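Putative aminooxidase (Propionibacterium acnes, PDB 2BA9) isomerises polyunsaturated fatty acids, producing conjugated linoleic acid, and binds FAD in a fold related to the flavin-containing amine oxidases. Local coordinates at residues 387-399 / 412-424. Numbering follows the deposited sequence.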
loop_
_atom_site.group_PDB
_atom_site.type_symbol
_atom_site.label_atom_id
_atom_site.label_comp_id
_atom_site.label_asym_id
_atom_site.label_seq_id
_atom_site.Cartn_x
_atom_site.Cartn_y
_atom_site.Cartn_z
ATOM N N VAL A 387 -16.443 -2.457 11.823
ATOM C CA VAL A 387 -16.382 -1.417 10.787
ATOM C C VAL A 387 -17.140 -1.825 9.511
ATOM O O VAL A 387 -17.831 -0.993 8.912
ATOM C CB VAL A 387 -14.943 -0.955 10.519
ATOM C CG1 VAL A 387 -14.889 0.036 9.341
ATOM C CG2 VAL A 387 -14.380 -0.317 11.779
ATOM N N GLU A 388 -17.067 -3.104 9.132
ATOM C CA GLU A 388 -17.842 -3.595 7.987
ATOM C C GLU A 388 -19.336 -3.663 8.295
ATOM O O GLU A 388 -20.162 -3.481 7.397
ATOM C CB GLU A 388 -17.344 -4.956 7.497
ATOM C CG GLU A 388 -15.965 -4.920 6.858
ATOM C CD GLU A 388 -15.964 -4.319 5.456
ATOM O OE1 GLU A 388 -16.898 -3.559 5.113
ATOM O OE2 GLU A 388 -15.029 -4.614 4.692
ATOM N N GLY A 389 -19.671 -3.944 9.554
ATOM C CA GLY A 389 -21.039 -3.858 10.024
ATOM C C GLY A 389 -21.580 -2.443 9.948
ATOM O O GLY A 389 -22.776 -2.245 9.759
ATOM N N MET A 390 -20.702 -1.456 10.084
ATOM C CA MET A 390 -21.096 -0.047 9.948
ATOM C C MET A 390 -21.337 0.410 8.516
ATOM O O MET A 390 -21.742 1.554 8.310
ATOM C CB MET A 390 -20.030 0.860 10.552
ATOM C CG MET A 390 -19.882 0.737 12.044
ATOM S SD MET A 390 -18.508 1.762 12.538
ATOM C CE MET A 390 -18.001 1.016 14.053
ATOM N N GLN A 391 -21.066 -0.439 7.525
ATOM C CA GLN A 391 -21.161 -0.006 6.125
ATOM C C GLN A 391 -22.551 0.535 5.825
ATOM O O GLN A 391 -23.553 0.019 6.323
ATOM C CB GLN A 391 -20.797 -1.134 5.151
ATOM C CG GLN A 391 -19.308 -1.529 5.157
ATOM C CD GLN A 391 -18.398 -0.541 4.431
ATOM O OE1 GLN A 391 -18.713 0.649 4.307
ATOM N NE2 GLN A 391 -17.256 -1.035 3.955
ATOM N N GLY A 392 -22.601 1.618 5.057
ATOM C CA GLY A 392 -23.873 2.212 4.657
ATOM C C GLY A 392 -24.558 3.058 5.716
ATOM O O GLY A 392 -25.566 3.714 5.424
ATOM N N ARG A 393 -24.016 3.063 6.937
ATOM C CA ARG A 393 -24.572 3.873 8.029
ATOM C C ARG A 393 -24.539 5.352 7.696
ATOM O O ARG A 393 -23.467 5.924 7.455
ATOM C CB ARG A 393 -23.821 3.653 9.343
ATOM C CG ARG A 393 -24.427 4.441 10.514
ATOM C CD ARG A 393 -23.598 4.380 11.780
ATOM N NE ARG A 393 -23.488 3.025 12.316
ATOM C CZ ARG A 393 -22.944 2.714 13.489
ATOM N NH1 ARG A 393 -22.465 3.658 14.291
ATOM N NH2 ARG A 393 -22.879 1.445 13.864
ATOM N N ARG A 394 -25.723 5.964 7.725
ATOM C CA ARG A 394 -25.919 7.348 7.305
ATOM C C ARG A 394 -25.286 7.587 5.949
ATOM O O ARG A 394 -24.578 8.578 5.740
ATOM C CB ARG A 394 -25.391 8.322 8.358
ATOM C CG ARG A 394 -26.293 8.399 9.586
ATOM C CD ARG A 394 -25.517 8.830 10.803
ATOM N NE ARG A 394 -25.310 10.272 10.840
ATOM C CZ ARG A 394 -24.244 10.877 11.362
ATOM N NH1 ARG A 394 -23.240 10.189 11.881
ATOM N NH2 ARG A 394 -24.179 12.196 11.358
ATOM N N ASN A 395 -25.541 6.639 5.044
ATOM C CA ASN A 395 -25.110 6.717 3.650
ATOM C C ASN A 395 -23.611 6.925 3.469
ATOM O O ASN A 395 -23.170 7.514 2.480
ATOM C CB ASN A 395 -25.889 7.819 2.935
ATOM C CG ASN A 395 -27.378 7.677 3.117
ATOM O OD1 ASN A 395 -27.917 6.579 3.001
ATOM N ND2 ASN A 395 -28.055 8.778 3.400
ATOM N N THR A 396 -22.842 6.420 4.433
ATOM C CA THR A 396 -21.396 6.511 4.409
ATOM C C THR A 396 -20.831 5.117 4.246
ATOM O O THR A 396 -21.211 4.206 4.987
ATOM C CB THR A 396 -20.857 7.097 5.712
ATOM O OG1 THR A 396 -21.481 8.364 5.955
ATOM C CG2 THR A 396 -19.343 7.269 5.633
ATOM N N PHE A 397 -19.926 4.962 3.278
ATOM C CA PHE A 397 -19.241 3.701 3.038
ATOM C C PHE A 397 -17.738 3.886 3.234
ATOM O O PHE A 397 -17.201 4.977 3.031
ATOM C CB PHE A 397 -19.570 3.166 1.647
ATOM C CG PHE A 397 -21.020 2.814 1.470
ATOM C CD1 PHE A 397 -21.475 1.526 1.741
ATOM C CD2 PHE A 397 -21.940 3.776 1.047
ATOM C CE1 PHE A 397 -22.798 1.198 1.572
ATOM C CE2 PHE A 397 -23.278 3.454 0.894
ATOM C CZ PHE A 397 -23.709 2.163 1.154
ATOM N N TYR A 398 -17.086 2.806 3.659
ATOM C CA TYR A 398 -15.684 2.812 4.082
ATOM C C TYR A 398 -14.848 1.933 3.165
ATOM O O TYR A 398 -15.189 0.768 2.940
ATOM C CB TYR A 398 -15.587 2.319 5.533
ATOM C CG TYR A 398 -16.537 3.065 6.465
ATOM C CD1 TYR A 398 -16.288 4.387 6.837
ATOM C CD2 TYR A 398 -17.689 2.458 6.951
ATOM C CE1 TYR A 398 -17.167 5.080 7.670
ATOM C CE2 TYR A 398 -18.567 3.147 7.786
ATOM C CZ TYR A 398 -18.297 4.456 8.139
ATOM O OH TYR A 398 -19.154 5.124 8.974
ATOM N N ALA A 399 -13.760 2.506 2.637
ATOM C CA ALA A 399 -12.890 1.833 1.679
ATOM C C ALA A 399 -11.415 2.288 1.785
ATOM O O ALA A 399 -10.988 2.822 2.796
ATOM C CB ALA A 399 -13.424 2.035 0.277
ATOM N N CYS A 412 -8.109 -1.228 -5.222
ATOM C CA CYS A 412 -8.950 -1.133 -6.413
ATOM C C CYS A 412 -9.942 -2.301 -6.442
ATOM O O CYS A 412 -11.124 -2.105 -6.704
ATOM C CB CYS A 412 -8.105 -1.121 -7.687
ATOM S SG CYS A 412 -7.086 0.368 -7.904
ATOM N N HIS A 413 -9.442 -3.506 -6.165
ATOM C CA HIS A 413 -10.272 -4.726 -6.040
ATOM C C HIS A 413 -11.366 -4.566 -4.964
ATOM O O HIS A 413 -12.538 -4.942 -5.162
ATOM C CB HIS A 413 -9.350 -5.919 -5.742
ATOM C CG HIS A 413 -10.016 -7.260 -5.795
ATOM N ND1 HIS A 413 -9.361 -8.420 -5.441
ATOM C CD2 HIS A 413 -11.277 -7.628 -6.121
ATOM C CE1 HIS A 413 -10.181 -9.445 -5.570
ATOM N NE2 HIS A 413 -11.349 -8.992 -5.984
ATOM N N TYR A 414 -10.997 -3.969 -3.835
ATOM C CA TYR A 414 -11.976 -3.662 -2.802
ATOM C C TYR A 414 -13.018 -2.644 -3.289
ATOM O O TYR A 414 -14.212 -2.806 -3.017
ATOM C CB TYR A 414 -11.298 -3.149 -1.527
ATOM C CG TYR A 414 -12.253 -3.038 -0.356
ATOM C CD1 TYR A 414 -12.328 -4.037 0.600
ATOM C CD2 TYR A 414 -13.095 -1.938 -0.219
ATOM C CE1 TYR A 414 -13.216 -3.946 1.664
ATOM C CE2 TYR A 414 -13.976 -1.835 0.840
ATOM C CZ TYR A 414 -14.030 -2.843 1.776
ATOM O OH TYR A 414 -14.896 -2.748 2.825
ATOM N N SER A 415 -12.574 -1.594 -3.984
ATOM C CA SER A 415 -13.519 -0.612 -4.558
ATOM C C SER A 415 -14.525 -1.263 -5.548
ATOM O O SER A 415 -15.742 -1.072 -5.435
ATOM C CB SER A 415 -12.771 0.561 -5.215
ATOM O OG SER A 415 -12.426 1.568 -4.256
ATOM N N LYS A 416 -14.002 -2.040 -6.492
ATOM C CA LYS A 416 -14.815 -2.877 -7.408
ATOM C C LYS A 416 -15.893 -3.664 -6.659
ATOM O O LYS A 416 -17.081 -3.620 -7.008
ATOM C CB LYS A 416 -13.891 -3.858 -8.155
ATOM C CG LYS A 416 -14.548 -4.838 -9.128
ATOM C CD LYS A 416 -13.514 -5.852 -9.615
ATOM C CE LYS A 416 -13.996 -6.686 -10.791
ATOM N NZ LYS A 416 -15.000 -7.684 -10.382
ATOM N N ASP A 417 -15.470 -4.403 -5.640
ATOM C CA ASP A 417 -16.376 -5.273 -4.891
ATOM C C ASP A 417 -17.382 -4.467 -4.059
ATOM O O ASP A 417 -18.495 -4.913 -3.857
ATOM C CB ASP A 417 -15.589 -6.218 -3.973
ATOM C CG ASP A 417 -14.923 -7.368 -4.722
ATOM O OD1 ASP A 417 -15.304 -7.669 -5.877
ATOM O OD2 ASP A 417 -14.017 -7.994 -4.141
ATOM N N LEU A 418 -16.989 -3.278 -3.591
ATOM C CA LEU A 418 -17.901 -2.409 -2.833
ATOM C C LEU A 418 -19.171 -2.107 -3.626
ATOM O O LEU A 418 -20.263 -2.062 -3.066
ATOM C CB LEU A 418 -17.223 -1.097 -2.435
ATOM C CG LEU A 418 -17.962 -0.238 -1.397
ATOM C CD1 LEU A 418 -17.720 -0.753 0.032
ATOM C CD2 LEU A 418 -17.539 1.230 -1.530
ATOM N N VAL A 419 -19.003 -1.886 -4.924
ATOM C CA VAL A 419 -20.114 -1.580 -5.815
ATOM C C VAL A 419 -21.000 -2.812 -5.931
ATOM O O VAL A 419 -22.225 -2.716 -5.864
ATOM C CB VAL A 419 -19.626 -1.179 -7.224
ATOM C CG1 VAL A 419 -20.820 -0.909 -8.140
ATOM C CG2 VAL A 419 -18.686 0.036 -7.162
ATOM N N THR A 420 -20.364 -3.970 -6.087
ATOM C CA THR A 420 -21.068 -5.252 -6.089
ATOM C C THR A 420 -21.780 -5.510 -4.769
ATOM O O THR A 420 -22.930 -5.918 -4.759
ATOM C CB THR A 420 -20.119 -6.439 -6.350
ATOM O OG1 THR A 420 -19.312 -6.172 -7.506
ATOM C CG2 THR A 420 -20.922 -7.716 -6.567
ATOM N N ARG A 421 -21.096 -5.265 -3.656
ATOM C CA ARG A 421 -21.634 -5.626 -2.341
ATOM C C ARG A 421 -22.811 -4.764 -1.883
ATOM O O ARG A 421 -23.739 -5.286 -1.238
ATOM C CB ARG A 421 -20.536 -5.597 -1.279
ATOM C CG ARG A 421 -19.463 -6.668 -1.464
ATOM C CD ARG A 421 -18.684 -6.863 -0.199
ATOM N NE ARG A 421 -17.974 -5.653 0.187
ATOM C CZ ARG A 421 -17.795 -5.215 1.439
ATOM N NH1 ARG A 421 -18.310 -5.852 2.493
ATOM N NH2 ARG A 421 -17.097 -4.101 1.636
ATOM N N PHE A 422 -22.788 -3.469 -2.216
ATOM C CA PHE A 422 -23.766 -2.522 -1.666
ATOM C C PHE A 422 -24.596 -1.678 -2.655
ATOM O O PHE A 422 -25.665 -1.171 -2.291
ATOM C CB PHE A 422 -23.049 -1.577 -0.715
ATOM C CG PHE A 422 -22.331 -2.275 0.400
ATOM C CD1 PHE A 422 -23.035 -3.052 1.309
ATOM C CD2 PHE A 422 -20.955 -2.167 0.538
ATOM C CE1 PHE A 422 -22.374 -3.708 2.341
ATOM C CE2 PHE A 422 -20.295 -2.809 1.567
ATOM C CZ PHE A 422 -21.005 -3.577 2.471
ATOM N N PHE A 423 -24.128 -1.503 -3.883
ATOM C CA PHE A 423 -24.772 -0.550 -4.776
ATOM C C PHE A 423 -25.686 -1.218 -5.786
ATOM O O PHE A 423 -26.842 -0.816 -5.944
ATOM C CB PHE A 423 -23.729 0.327 -5.467
ATOM C CG PHE A 423 -23.089 1.333 -4.547
ATOM C CD1 PHE A 423 -23.418 2.679 -4.629
ATOM C CD2 PHE A 423 -22.172 0.925 -3.582
ATOM C CE1 PHE A 423 -22.829 3.618 -3.774
ATOM C CE2 PHE A 423 -21.573 1.847 -2.722
ATOM C CZ PHE A 423 -21.900 3.200 -2.819
ATOM N N VAL A 424 -25.183 -2.242 -6.468
ATOM C CA VAL A 424 -25.958 -2.881 -7.537
ATOM C C VAL A 424 -27.216 -3.564 -6.982
ATOM O O VAL A 424 -27.157 -4.424 -6.103
ATOM C CB VAL A 424 -25.103 -3.878 -8.353
ATOM C CG1 VAL A 424 -24.095 -3.126 -9.217
ATOM C CG2 VAL A 424 -24.387 -4.845 -7.441
ATOM O OXT VAL A 424 -28.331 -3.229 -7.384
#
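Glu-388 brings OE2 to the edge of the Tyr-414 ring, in its plane, where the phenol OH donates to it over 2.6 Å, on the carboxylate's syn side. Its OE1 lies at the edge of the Arg-421 guanidinium, 3.5 Å from NH2, a long salt bridge with the planes almost perpendicular. Ala-399 is small enough to let the Tyr-414 ring approach the strand's end (CB to CE2 3.9 Å). Phe-397 packs CE1 against CB of Phe-422 at 3.6 Å, while CZ of Phe-423 lies over one face of the Phe-397 ring, planes inclined at 44°; the three form an aromatic cluster, and Gly-392 CA lies against the other face of Phe-397. Gln-391 spans both groups. Its CB lies 3.6 Å from CZ of Phe-422, and the bend at chi2 (-76°) turns its amide back to the strand. Both donor and acceptor, this amide pairs with Tyr-398 N through OE1 and Tyr-398 O through NE2; NE2 also donates to Glu-388 OE1, positioning the carboxylate. Farther out, Arg-421 makes a cation-pi contact with Tyr-134. Helix 408-423 thus packs on edge strand 396-398 of the four-stranded parallel sheet, consistent with the Rossmann-type FAD-binding domain of amine oxidase relatives.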